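Local coordinates for protein bile acid 7a-dehydratase, BaiE (Clostridium hiranonis DSM 13275, PDB 4L8P) that probably catalyses the 7-alpha-dehydration of bile acid intermediates, as a lyase of the SnoaL-like family with a cystatin-like fold, at residues A[135-140]-A[170-175]; A[96-101]-A[127-132]; A[52-57]-A[100-105]; A[121-126]-A[143-148]. All blocks are in the same frame, centred on the assembly; numbering follows the deposited sequence. Where two conformers were deposited one is given.

In the fold
All four contacts involve one antiparallel sheet of the SnoaL-like fold. Interactions 1 and 2 lie at the same end of it, where the hairpins 137-152/155-172 and 98-111/116-129 open; interaction 1 is a surface contact, interaction 2 partly buried, and backbone bonds such as N136 N to F129 O join them. Interactions 3 and 4 are buried, each about 8 Å from the chain's centre (centre to centre). Interaction 4 pairs the two central strands through aromatic and aliphatic side chains, whereas interaction 3 alone brings in helix 22-55, and does so with a carboxylate. Interactions 2 and 3 share S100 and M101. Y122 of interaction 4 reaches D54 of a neighbouring subunit.

Interaction 1. Residues A[135-140]-A[170-175]; sequences KNVGIN and HFMRDP
N136, F171 and H170 bring most to this contact at the open end of an antiparallel beta hairpin, strands 137-152 and 155-172 of the SnoaL-like fold. N136 stands just before the first strand, and its O accepts a short bond from R173 N (2.6 Å). Its side chain spreads over the loop beyond: CB lies 3.7 Å from CE of selenomethionine M172, while ND2 touches P175 CB, the two side chains crossing at about a right angle. A water links N136 OD1 to R173 NE; the guanidinium end of R173 goes on to a salt bridge with E169 of the third subunit. G138 and F171 form the hydrogen-bonded pair, with G138 N to F171 O at 2.9 Å and F171 N to G138 O at 3.0 Å. CG of F171 sits between its own N and carbonyl carbon (chi1 52°), which folds the ring back over the glycine, whose CA lies 4.0 Å from the ring centroid. With no side chain there, the ring lies against bare backbone. On the opposite face of the sheet V137 CG2 meets M172 SE, and I139 runs beside H170. H170 NE2 bonds to E168, and its strand pairs with one of the second subunit, so the sheet continues across the interface. I139 CG1 stands 3.8 Å from the imidazole centroid of H170, almost straight above it.

Interaction 2. Residues A[96-101]-A[127-132]; sequences KEEISM and LIFTDG
In the hairpin of strands 98-111 and 116-129, part of the antiparallel sheet of the SnoaL-like fold, I99 faces I128 near the open end. These two are a hydrogen-bonded pair: I99 N reaches I128 O and I128 N reaches I99 O, both at 2.8 Å. One residue beyond the strand ends the ladder gains a further rung, T130 N to E97 O at 2.9 Å, and CB of E97 rests against the D131 carbonyl. E98 is extended, with CG anti to the backbone N (chi1 -179°), and this lays it alongside F129. Its CG rides over the ring face, 4.1 Å from the F129 centroid, and OE1 comes within 3.3 Å of CZ of F129, with carboxylate and ring planes 41° apart. The other carboxylate oxygen, OE2, is equally close to both methyls of L127, CD1 and CD2, at 3.5 Å; CD2 of L127 also touches CB of S100. On the other face the isoleucines pack against F167 of the third subunit, and I99 CD1 meets T130 CG2 at 3.7 Å, the two side chains crossing at about a right angle. A water joins the hydroxyl of T130 to K96 O. T130 OG1 donates to D131 OD2 (2.8 Å) on the anti side, 35° out of the carboxylate plane, and the same oxygen is salt-bridged to K185.

Interaction 3. Residues A[52-57]-A[100-105]; sequences CLDGKL and SMHMGH
D54, in the last turn of helix 22-55 before the Schellman motif at K56, reaches strand 98-111 of the SnoaL-like fold and forms a His-carboxylate pair with H102. Its CB lies 3.4 Å from S100 O. Beyond CG the two oxygens part company. OD1 takes H102 ND1 at 2.8 Å through its syn lone pair, almost exactly in the imidazole plane, and S100 OG at 2.6 Å from the anti side, 29° out of the carboxylate plane. OD2 accepts the backbone N of H102 at 2.8 Å in a nearly straight bond, so one histidine is held at both ring and main chain and the carboxylate lies nearly coplanar with its ring. OD2 also bonds to Y122 of the third subunit. A water connects S100 OG with L53 O and K56 NZ. A pentaethylene glycol, probably from the crystallisation liquor, lies close to H102 and may mark a pocket. L53 covers one imidazole face, its CD2 3.6 Å from the H102 ring centroid.

Interaction 4. Residues A[121-126]-A[143-148]; sequences WYLEDN and AFYTDK
L123 N donates to A143 O at 2.8 Å, and A143 N returns to L123 O at 2.9 Å. W121 and Y145 repeat this two-bond rung two residues along. Between the rungs lies the non-hydrogen-bonded pair Y122 and F144, whose side chains run alongside each other, the edge of F144 toward the face of Y122. CG of Y122 is anti to its backbone N (chi1 -170°), which places the ring beside F144; its face receives CE1 of F144, which stands above it toward the rim, 3.7 Å from CE2 of Y122. The ring centroids are 5.0 Å apart and the planes at 72°. At its far end the Y122 hydroxyl bonds to D54 of the second subunit, so this aromatic pair sits at a subunit interface. The opposite face carries W121, L123, A143 and Y145. There L123 CG packs obliquely on CD1 of Y145 (3.9 Å), and the Y145 ring stacks in turn on Y163. Farther along, CD1 of the W121 indole comes 3.5 Å from D147 OD2. K46 joins this group, salt-bridged to D147 and making a cation-pi contact with W121, while NE1 of W121 bonds to Y149 and D147 OD1 to T161. Such a strongly twisted antiparallel pair, segments 121-126 and 143-148 running at 136° to each other, belongs to the curved sheet of the SnoaL-like, cystatin-like fold.

Interaction 1. Residues A[135-140]-A[170-175]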
loop_
_atom_site.group_PDB
_atom_site.type_symbol
_atom_site.label_atom_id
_atom_site.label_comp_id
_atom_site.label_asym_id
_atom_site.label_seq_id
_atom_site.Cartn_x
_atom_site.Cartn_y
_atom_site.Cartn_z
ATOM N N LYS A 135 -22.223 19.931 -4.086
ATOM C CA LYS A 135 -22.546 18.865 -5.040
ATOM C C LYS A 135 -21.666 18.943 -6.277
ATOM O O LYS A 135 -21.540 20.027 -6.850
ATOM C CB LYS A 135 -24.020 18.923 -5.500
ATOM C CG LYS A 135 -24.435 17.764 -6.383
ATOM C CD LYS A 135 -25.958 17.741 -6.580
ATOM C CE LYS A 135 -26.403 16.535 -7.392
ATOM N NZ LYS A 135 -27.882 16.492 -7.644
ATOM N N ASN A 136 -21.074 17.799 -6.652
ATOM C CA ASN A 136 -20.205 17.621 -7.820
ATOM C C ASN A 136 -18.766 18.149 -7.680
ATOM O O ASN A 136 -17.956 17.994 -8.596
ATOM C CB ASN A 136 -20.848 18.128 -9.119
ATOM C CG ASN A 136 -22.106 17.366 -9.480
ATOM O OD1 ASN A 136 -22.145 16.136 -9.399
ATOM N ND2 ASN A 136 -23.148 18.102 -9.885
ATOM N N VAL A 137 -18.422 18.689 -6.517
ATOM C CA VAL A 137 -17.026 19.032 -6.244
ATOM C C VAL A 137 -16.255 17.746 -6.063
ATOM O O VAL A 137 -16.707 16.837 -5.350
ATOM C CB VAL A 137 -16.857 19.948 -4.996
ATOM C CG1 VAL A 137 -15.400 20.025 -4.560
ATOM C CG2 VAL A 137 -17.414 21.334 -5.281
ATOM N N GLY A 138 -15.094 17.661 -6.721
ATOM C CA GLY A 138 -14.104 16.618 -6.420
ATOM C C GLY A 138 -12.823 17.273 -5.934
ATOM O O GLY A 138 -12.486 18.378 -6.365
ATOM N N ILE A 139 -12.145 16.620 -5.003
ATOM C CA ILE A 139 -10.848 17.060 -4.489
ATOM C C ILE A 139 -9.935 15.842 -4.494
ATOM O O ILE A 139 -10.297 14.802 -3.929
ATOM C CB ILE A 139 -10.948 17.636 -3.068
ATOM C CG1 ILE A 139 -11.900 18.839 -3.017
ATOM C CG2 ILE A 139 -9.562 18.029 -2.544
ATOM C CD1 ILE A 139 -12.279 19.243 -1.610
ATOM N N ASN A 140 -8.757 15.973 -5.104
ATOM C CA ASN A 140 -7.712 14.926 -5.088
ATOM C C ASN A 140 -6.415 15.534 -4.539
ATOM O O ASN A 140 -6.123 16.695 -4.796
ATOM C CB ASN A 140 -7.370 14.433 -6.507
ATOM C CG ASN A 140 -8.531 13.770 -7.215
ATOM O OD1 ASN A 140 -9.343 13.106 -6.595
ATOM N ND2 ASN A 140 -8.596 13.942 -8.529
ATOM N N HIS A 170 -8.825 20.980 -6.775
ATOM C CA HIS A 170 -10.284 21.076 -6.656
ATOM C C HIS A 170 -10.852 21.289 -8.050
ATOM O O HIS A 170 -10.321 22.064 -8.860
ATOM C CB HIS A 170 -10.694 22.275 -5.788
ATOM C CG HIS A 170 -10.278 22.189 -4.350
ATOM N ND1 HIS A 170 -11.101 22.609 -3.325
ATOM C CD2 HIS A 170 -9.139 21.754 -3.763
ATOM C CE1 HIS A 170 -10.495 22.421 -2.169
ATOM N NE2 HIS A 170 -9.294 21.927 -2.406
ATOM N N PHE A 171 -11.971 20.619 -8.322
ATOM C CA PHE A 171 -12.582 20.647 -9.653
ATOM C C PHE A 171 -14.062 20.281 -9.561
ATOM O O PHE A 171 -14.499 19.775 -8.540
ATOM C CB PHE A 171 -11.832 19.680 -10.585
ATOM C CG PHE A 171 -11.698 18.295 -10.029
ATOM C CD1 PHE A 171 -12.696 17.341 -10.227
ATOM C CD2 PHE A 171 -10.583 17.945 -9.271
ATOM C CE1 PHE A 171 -12.576 16.072 -9.697
ATOM C CE2 PHE A 171 -10.474 16.703 -8.707
ATOM C CZ PHE A 171 -11.463 15.754 -8.929
HETATM N N MSE A 172 -14.809 20.587 -10.624
HETATM C CA MSE A 172 -16.237 20.221 -10.715
HETATM C C MSE A 172 -16.314 18.973 -11.557
HETATM O O MSE A 172 -15.765 18.927 -12.651
HETATM C CB MSE A 172 -17.074 21.308 -11.378
HETATM C CG MSE A 172 -17.116 22.589 -10.570
HETATM SE SE MSE A 172 -17.929 22.315 -8.822
HETATM C CE MSE A 172 -19.686 21.639 -9.337
ATOM N N ARG A 173 -16.984 17.951 -11.039
ATOM C CA ARG A 173 -17.176 16.707 -11.744
ATOM C C ARG A 173 -18.360 16.825 -12.697
ATOM O O ARG A 173 -19.358 17.463 -12.399
ATOM C CB ARG A 173 -17.465 15.588 -10.745
ATOM C CG ARG A 173 -16.291 15.216 -9.839
ATOM C CD ARG A 173 -16.763 14.488 -8.593
ATOM N NE ARG A 173 -17.668 13.399 -8.967
ATOM C CZ ARG A 173 -17.302 12.171 -9.342
ATOM N NH1 ARG A 173 -16.024 11.798 -9.449
ATOM N NH2 ARG A 173 -18.255 11.301 -9.684
ATOM N N ASP A 174 -18.247 16.159 -13.830
ATOM C CA ASP A 174 -19.340 16.105 -14.808
ATOM C C ASP A 174 -20.572 15.441 -14.165
ATOM O O ASP A 174 -20.478 14.304 -13.701
ATOM C CB ASP A 174 -18.843 15.322 -16.029
ATOM C CG ASP A 174 -19.840 15.300 -17.172
ATOM O OD1 ASP A 174 -21.029 15.635 -16.996
ATOM O OD2 ASP A 174 -19.415 14.943 -18.281
ATOM N N PRO A 175 -21.736 16.137 -14.142
ATOM C CA PRO A 175 -22.887 15.497 -13.489
ATOM C C PRO A 175 -23.440 14.295 -14.263
ATOM O O PRO A 175 -24.231 13.537 -13.708
ATOM C CB PRO A 175 -23.919 16.637 -13.403
ATOM C CG PRO A 175 -23.576 17.492 -14.561
ATOM C CD PRO A 175 -22.079 17.490 -14.630
HETATM O O HOH W 1 -20.212 14.063 -7.983
#

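Interaction 2. Residues A[96-101]-A[127-132]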
loop_
_atom_site.group_PDB
_atom_site.type_symbol
_atom_site.label_atom_id
_atom_site.label_comp_id
_atom_site.label_asym_id
_atom_site.label_seq_id
_atom_site.Cartn_x
_atom_site.Cartn_y
_atom_site.Cartn_z
ATOM N N LYS A 96 -22.351 12.776 5.396
ATOM C CA LYS A 96 -22.816 11.677 4.531
ATOM C C LYS A 96 -22.694 12.016 3.045
ATOM O O LYS A 96 -22.454 11.122 2.236
ATOM C CB LYS A 96 -24.268 11.296 4.852
ATOM C CG LYS A 96 -24.445 10.653 6.226
ATOM C CD LYS A 96 -24.065 9.177 6.240
ATOM C CE LYS A 96 -25.290 8.283 6.091
ATOM N NZ LYS A 96 -24.933 6.838 6.056
ATOM N N GLU A 97 -22.818 13.305 2.690
ATOM C CA GLU A 97 -22.737 13.745 1.292
ATOM C C GLU A 97 -21.328 13.731 0.741
ATOM O O GLU A 97 -21.161 14.014 -0.446
ATOM C CB GLU A 97 -23.211 15.200 1.068
ATOM C CG GLU A 97 -24.433 15.695 1.780
ATOM C CD GLU A 97 -24.070 16.174 3.161
ATOM O OE1 GLU A 97 -23.577 17.323 3.353
ATOM O OE2 GLU A 97 -24.272 15.343 4.036
ATOM N N GLU A 98 -20.314 13.476 1.586
ATOM C CA GLU A 98 -18.931 13.420 1.138
ATOM C C GLU A 98 -18.401 11.984 1.144
ATOM O O GLU A 98 -18.226 11.397 2.203
ATOM C CB GLU A 98 -18.047 14.310 2.018
ATOM C CG GLU A 98 -16.576 14.330 1.607
ATOM C CD GLU A 98 -15.688 15.190 2.481
ATOM O OE1 GLU A 98 -16.181 16.063 3.237
ATOM O OE2 GLU A 98 -14.459 14.996 2.382
ATOM N N ILE A 99 -18.148 11.428 -0.043
ATOM C CA ILE A 99 -17.423 10.163 -0.175
ATOM C C ILE A 99 -15.946 10.516 -0.042
ATOM O O ILE A 99 -15.455 11.398 -0.763
ATOM C CB ILE A 99 -17.633 9.507 -1.566
ATOM C CG1 ILE A 99 -19.123 9.193 -1.816
ATOM C CG2 ILE A 99 -16.755 8.284 -1.749
ATOM C CD1 ILE A 99 -19.446 8.851 -3.266
ATOM N N SER A 100 -15.232 9.809 0.835
ATOM C CA SER A 100 -13.781 10.001 0.989
ATOM C C SER A 100 -13.039 8.682 0.832
ATOM O O SER A 100 -13.550 7.605 1.172
ATOM C CB SER A 100 -13.429 10.630 2.341
ATOM O OG SER A 100 -13.787 9.780 3.417
HETATM N N MSE A 101 -11.829 8.782 0.301
HETATM C CA MSE A 101 -10.899 7.656 0.226
HETATM C C MSE A 101 -9.528 8.175 0.587
HETATM O O MSE A 101 -8.916 8.901 -0.195
HETATM C CB MSE A 101 -10.956 6.998 -1.164
HETATM C CG MSE A 101 -12.170 6.061 -1.309
HETATM SE SE MSE A 101 -12.507 5.523 -3.172
HETATM C CE MSE A 101 -10.828 4.492 -3.309
ATOM N N LEU A 127 -11.817 12.902 -2.655
ATOM C CA LEU A 127 -13.066 13.313 -2.019
ATOM C C LEU A 127 -14.063 13.630 -3.121
ATOM O O LEU A 127 -13.706 14.270 -4.120
ATOM C CB LEU A 127 -12.872 14.533 -1.119
ATOM C CG LEU A 127 -11.690 14.561 -0.143
ATOM C CD1 LEU A 127 -11.697 15.931 0.528
ATOM C CD2 LEU A 127 -11.730 13.423 0.874
ATOM N N ILE A 128 -15.305 13.168 -2.938
ATOM C CA ILE A 128 -16.414 13.444 -3.864
ATOM C C ILE A 128 -17.649 13.891 -3.064
ATOM O O ILE A 128 -18.095 13.199 -2.155
ATOM C CB ILE A 128 -16.779 12.189 -4.697
ATOM C CG1 ILE A 128 -15.576 11.748 -5.559
ATOM C CG2 ILE A 128 -18.034 12.434 -5.547
ATOM C CD1 ILE A 128 -15.697 10.366 -6.164
ATOM N N PHE A 129 -18.175 15.058 -3.406
ATOM C CA PHE A 129 -19.415 15.554 -2.811
ATOM C C PHE A 129 -20.575 15.201 -3.749
ATOM O O PHE A 129 -20.575 15.589 -4.925
ATOM C CB PHE A 129 -19.309 17.061 -2.562
ATOM C CG PHE A 129 -18.347 17.419 -1.467
ATOM C CD1 PHE A 129 -16.994 17.617 -1.743
ATOM C CD2 PHE A 129 -18.792 17.525 -0.144
ATOM C CE1 PHE A 129 -16.100 17.925 -0.726
ATOM C CE2 PHE A 129 -17.907 17.839 0.872
ATOM C CZ PHE A 129 -16.565 18.044 0.581
ATOM N N THR A 130 -21.581 14.497 -3.224
ATOM C CA THR A 130 -22.666 13.967 -4.065
ATOM C C THR A 130 -23.921 14.797 -4.014
ATOM O O THR A 130 -24.771 14.666 -4.898
ATOM C CB THR A 130 -23.049 12.530 -3.648
ATOM O OG1 THR A 130 -23.437 12.514 -2.278
ATOM C CG2 THR A 130 -21.863 11.593 -3.832
ATOM N N ASP A 131 -24.076 15.591 -2.962
ATOM C CA ASP A 131 -25.328 16.339 -2.714
ATOM C C ASP A 131 -24.953 17.539 -1.891
ATOM O O ASP A 131 -23.811 17.649 -1.457
ATOM C CB ASP A 131 -26.374 15.490 -1.957
ATOM C CG ASP A 131 -26.762 14.206 -2.707
ATOM O OD1 ASP A 131 -27.658 14.270 -3.581
ATOM O OD2 ASP A 131 -26.140 13.134 -2.461
ATOM N N GLY A 132 -25.902 18.450 -1.687
ATOM C CA GLY A 132 -25.652 19.656 -0.902
ATOM C C GLY A 132 -24.995 20.788 -1.683
ATOM O O GLY A 132 -24.982 20.784 -2.922
HETATM O O HOH W 2 -22.721 10.625 -0.373
#

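Interaction 3. Residues A[52-57]-A[100-105]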
loop_
_atom_site.group_PDB
_atom_site.type_symbol
_atom_site.label_atom_id
_atom_site.label_comp_id
_atom_site.label_asym_id
_atom_site.label_seq_id
_atom_site.Cartn_x
_atom_site.Cartn_y
_atom_site.Cartn_z
ATOM N N CYS A 52 -12.074 3.298 9.312
ATOM C CA CYS A 52 -13.119 3.951 10.104
ATOM C C CYS A 52 -13.400 5.385 9.621
ATOM O O CYS A 52 -14.559 5.826 9.638
ATOM C CB CYS A 52 -12.764 3.950 11.576
ATOM S SG CYS A 52 -12.749 2.299 12.304
ATOM N N LEU A 53 -12.349 6.095 9.210
ATOM C CA LEU A 53 -12.485 7.450 8.694
ATOM C C LEU A 53 -13.393 7.475 7.461
ATOM O O LEU A 53 -14.355 8.239 7.387
ATOM C CB LEU A 53 -11.110 8.023 8.348
ATOM C CG LEU A 53 -11.021 9.425 7.725
ATOM C CD1 LEU A 53 -11.558 10.457 8.695
ATOM C CD2 LEU A 53 -9.599 9.746 7.368
ATOM N N ASP A 54 -13.060 6.632 6.486
ATOM C CA ASP A 54 -13.808 6.611 5.231
ATOM C C ASP A 54 -15.156 5.931 5.375
ATOM O O ASP A 54 -16.123 6.309 4.698
ATOM C CB ASP A 54 -12.952 6.002 4.145
ATOM C CG ASP A 54 -11.750 6.861 3.805
ATOM O OD1 ASP A 54 -11.804 8.111 3.942
ATOM O OD2 ASP A 54 -10.735 6.269 3.414
ATOM N N GLY A 55 -15.246 4.971 6.278
ATOM C CA GLY A 55 -16.542 4.369 6.595
ATOM C C GLY A 55 -17.417 5.226 7.487
ATOM O O GLY A 55 -18.580 4.880 7.678
ATOM N N LYS A 56 -16.897 6.351 7.992
ATOM C CA LYS A 56 -17.622 7.249 8.915
ATOM C C LYS A 56 -18.073 6.530 10.208
ATOM O O LYS A 56 -19.169 6.788 10.735
ATOM C CB LYS A 56 -18.814 7.944 8.214
ATOM C CG LYS A 56 -18.418 8.665 6.925
ATOM C CD LYS A 56 -19.574 9.400 6.268
ATOM C CE LYS A 56 -19.199 9.853 4.858
ATOM N NZ LYS A 56 -18.153 10.907 4.844
ATOM N N LEU A 57 -17.223 5.612 10.667
ATOM C CA LEU A 57 -17.465 4.835 11.886
ATOM C C LEU A 57 -16.793 5.571 13.033
ATOM O O LEU A 57 -15.686 5.220 13.465
ATOM C CB LEU A 57 -16.920 3.417 11.726
ATOM C CG LEU A 57 -17.462 2.617 10.527
ATOM C CD1 LEU A 57 -16.753 1.262 10.433
ATOM C CD2 LEU A 57 -18.970 2.460 10.645
ATOM N N SER A 100 -15.232 9.809 0.835
ATOM C CA SER A 100 -13.781 10.001 0.989
ATOM C C SER A 100 -13.039 8.682 0.832
ATOM O O SER A 100 -13.550 7.605 1.172
ATOM C CB SER A 100 -13.429 10.630 2.341
ATOM O OG SER A 100 -13.787 9.780 3.417
HETATM N N MSE A 101 -11.829 8.782 0.301
HETATM C CA MSE A 101 -10.899 7.656 0.226
HETATM C C MSE A 101 -9.528 8.175 0.587
HETATM O O MSE A 101 -8.916 8.901 -0.195
HETATM C CB MSE A 101 -10.956 6.998 -1.164
HETATM C CG MSE A 101 -12.170 6.061 -1.309
HETATM SE SE MSE A 101 -12.507 5.523 -3.172
HETATM C CE MSE A 101 -10.828 4.492 -3.309
ATOM N N HIS A 102 -9.033 7.784 1.768
ATOM C CA HIS A 102 -7.678 8.099 2.236
ATOM C C HIS A 102 -6.877 6.818 2.180
ATOM O O HIS A 102 -7.110 5.882 2.966
ATOM C CB HIS A 102 -7.742 8.606 3.684
ATOM C CG HIS A 102 -8.439 9.908 3.821
ATOM N ND1 HIS A 102 -9.808 10.006 3.900
ATOM C CD2 HIS A 102 -7.957 11.173 3.922
ATOM C CE1 HIS A 102 -10.146 11.282 3.983
ATOM N NE2 HIS A 102 -9.039 12.012 4.036
HETATM N N MSE A 103 -5.968 6.757 1.213
HETATM C CA MSE A 103 -5.249 5.535 0.848
HETATM C C MSE A 103 -3.795 5.688 1.259
HETATM O O MSE A 103 -3.053 6.504 0.696
HETATM C CB MSE A 103 -5.412 5.307 -0.653
HETATM C CG MSE A 103 -6.888 4.992 -0.953
HETATM SE SE MSE A 103 -7.244 5.075 -2.892
HETATM C CE MSE A 103 -7.192 7.017 -3.025
ATOM N N GLY A 104 -3.392 4.921 2.277
ATOM C CA GLY A 104 -2.029 4.928 2.763
ATOM C C GLY A 104 -1.160 3.950 1.987
ATOM O O GLY A 104 -1.588 2.811 1.622
ATOM N N HIS A 105 0.073 4.391 1.759
ATOM C CA HIS A 105 1.101 3.607 1.084
ATOM C C HIS A 105 2.432 3.664 1.825
ATOM O O HIS A 105 2.724 4.633 2.571
ATOM C CB HIS A 105 1.395 4.118 -0.328
ATOM C CG HIS A 105 0.196 4.355 -1.163
ATOM N ND1 HIS A 105 -0.630 5.443 -0.984
ATOM C CD2 HIS A 105 -0.330 3.641 -2.184
ATOM C CE1 HIS A 105 -1.603 5.399 -1.873
ATOM N NE2 HIS A 105 -1.445 4.314 -2.597
HETATM O O HOH W 3 -15.531 9.984 5.441
HETATM O O HOH W 4 -16.109 7.357 2.139
#

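Interaction 4. Residues A[121-126]-A[143-148]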
loop_
_atom_site.group_PDB
_atom_site.type_symbol
_atom_site.label_atom_id
_atom_site.label_comp_id
_atom_site.label_asym_id
_atom_site.label_seq_id
_atom_site.Cartn_x
_atom_site.Cartn_y
_atom_site.Cartn_z
ATOM N N TRP A 121 3.910 7.879 6.401
ATOM C CA TRP A 121 2.933 7.300 5.500
ATOM C C TRP A 121 2.821 8.197 4.292
ATOM O O TRP A 121 2.863 9.413 4.423
ATOM C CB TRP A 121 1.553 7.177 6.146
ATOM C CG TRP A 121 1.502 6.136 7.242
ATOM C CD1 TRP A 121 1.801 6.317 8.569
ATOM C CD2 TRP A 121 1.200 4.757 7.075
ATOM N NE1 TRP A 121 1.696 5.130 9.235
ATOM C CE2 TRP A 121 1.297 4.152 8.352
ATOM C CE3 TRP A 121 0.781 3.977 5.988
ATOM C CZ2 TRP A 121 1.029 2.778 8.544
ATOM C CZ3 TRP A 121 0.487 2.639 6.187
ATOM C CH2 TRP A 121 0.583 2.057 7.461
ATOM N N TYR A 122 2.602 7.576 3.138
ATOM C CA TYR A 122 2.452 8.290 1.846
ATOM C C TYR A 122 0.953 8.199 1.536
ATOM O O TYR A 122 0.437 7.110 1.270
ATOM C CB TYR A 122 3.291 7.577 0.755
ATOM C CG TYR A 122 3.421 8.331 -0.571
ATOM C CD1 TYR A 122 2.357 9.054 -1.117
ATOM C CD2 TYR A 122 4.618 8.307 -1.275
ATOM C CE1 TYR A 122 2.496 9.738 -2.331
ATOM C CE2 TYR A 122 4.774 8.988 -2.479
ATOM C CZ TYR A 122 3.704 9.688 -3.005
ATOM O OH TYR A 122 3.868 10.394 -4.184
ATOM N N LEU A 123 0.248 9.320 1.633
ATOM C CA LEU A 123 -1.215 9.378 1.491
ATOM C C LEU A 123 -1.620 9.846 0.112
ATOM O O LEU A 123 -1.086 10.822 -0.373
ATOM C CB LEU A 123 -1.802 10.371 2.496
ATOM C CG LEU A 123 -2.383 9.778 3.744
ATOM C CD1 LEU A 123 -3.687 9.014 3.426
ATOM C CD2 LEU A 123 -1.311 8.921 4.414
ATOM N N GLU A 124 -2.581 9.168 -0.495
ATOM C CA GLU A 124 -3.415 9.735 -1.565
ATOM C C GLU A 124 -4.843 9.887 -1.025
ATOM O O GLU A 124 -5.371 8.958 -0.448
ATOM C CB GLU A 124 -3.466 8.820 -2.800
ATOM C CG GLU A 124 -4.221 9.514 -3.902
ATOM C CD GLU A 124 -4.510 8.738 -5.135
ATOM O OE1 GLU A 124 -4.296 7.480 -5.204
ATOM O OE2 GLU A 124 -5.042 9.423 -6.064
ATOM N N ASP A 125 -5.474 11.046 -1.268
ATOM C CA ASP A 125 -6.846 11.280 -0.867
ATOM C C ASP A 125 -7.688 11.676 -2.073
ATOM O O ASP A 125 -7.224 12.395 -2.955
ATOM C CB ASP A 125 -6.959 12.334 0.226
ATOM C CG ASP A 125 -6.330 13.637 -0.149
ATOM O OD1 ASP A 125 -5.111 13.652 -0.364
ATOM O OD2 ASP A 125 -7.043 14.664 -0.193
ATOM N N ASN A 126 -8.897 11.131 -2.134
ATOM C CA ASN A 126 -9.891 11.498 -3.129
ATOM C C ASN A 126 -11.197 11.765 -2.365
ATOM O O ASN A 126 -11.589 10.986 -1.485
ATOM C CB ASN A 126 -10.162 10.364 -4.110
ATOM C CG ASN A 126 -8.960 9.964 -4.966
ATOM O OD1 ASN A 126 -7.911 10.636 -5.042
ATOM N ND2 ASN A 126 -9.109 8.844 -5.622
ATOM N N ALA A 143 -0.049 13.531 0.159
ATOM C CA ALA A 143 0.648 14.092 1.299
ATOM C C ALA A 143 1.636 13.109 1.899
ATOM O O ALA A 143 1.418 11.900 1.837
ATOM C CB ALA A 143 -0.362 14.533 2.360
ATOM N N PHE A 144 2.714 13.649 2.487
ATOM C CA PHE A 144 3.634 12.864 3.307
ATOM C C PHE A 144 3.278 13.172 4.759
ATOM O O PHE A 144 3.448 14.302 5.203
ATOM C CB PHE A 144 5.077 13.279 3.054
ATOM C CG PHE A 144 5.539 13.069 1.636
ATOM C CD1 PHE A 144 5.524 11.807 1.086
ATOM C CD2 PHE A 144 6.048 14.143 0.876
ATOM C CE1 PHE A 144 5.982 11.592 -0.217
ATOM C CE2 PHE A 144 6.509 13.928 -0.420
ATOM C CZ PHE A 144 6.456 12.654 -0.947
ATOM N N TYR A 145 2.833 12.154 5.484
ATOM C CA TYR A 145 2.478 12.253 6.920
ATOM C C TYR A 145 3.579 11.639 7.745
ATOM O O TYR A 145 4.203 10.634 7.343
ATOM C CB TYR A 145 1.173 11.494 7.187
ATOM C CG TYR A 145 -0.059 12.340 6.969
ATOM C CD1 TYR A 145 -0.561 12.568 5.702
ATOM C CD2 TYR A 145 -0.693 12.975 8.045
ATOM C CE1 TYR A 145 -1.672 13.370 5.502
ATOM C CE2 TYR A 145 -1.816 13.775 7.847
ATOM C CZ TYR A 145 -2.297 13.966 6.576
ATOM O OH TYR A 145 -3.403 14.761 6.364
ATOM N N THR A 146 3.852 12.268 8.883
ATOM C CA THR A 146 4.678 11.679 9.928
ATOM C C THR A 146 3.885 11.632 11.238
ATOM O O THR A 146 3.707 12.649 11.910
ATOM C CB THR A 146 6.016 12.434 10.078
ATOM O OG1 THR A 146 6.680 12.442 8.802
ATOM C CG2 THR A 146 6.894 11.747 11.083
ATOM N N ASP A 147 3.424 10.431 11.590
ATOM C CA ASP A 147 2.580 10.169 12.772
ATOM C C ASP A 147 3.459 9.916 13.996
ATOM O O ASP A 147 4.587 9.404 13.853
ATOM C CB ASP A 147 1.784 8.873 12.623
ATOM C CG ASP A 147 0.711 8.909 11.544
ATOM O OD1 ASP A 147 0.369 9.991 10.983
ATOM O OD2 ASP A 147 0.146 7.830 11.282
ATOM N N LYS A 148 2.899 10.194 15.168
ATOM C CA LYS A 148 3.494 9.812 16.440
ATOM C C LYS A 148 2.480 8.898 17.152
ATOM O O LYS A 148 1.272 9.225 17.236
ATOM C CB LYS A 148 3.807 11.025 17.315
ATOM C CG LYS A 148 4.774 12.020 16.695
ATOM C CD LYS A 148 6.173 11.425 16.551
ATOM C CE LYS A 148 7.130 12.309 15.761
ATOM N NZ LYS A 148 8.503 11.735 15.856
#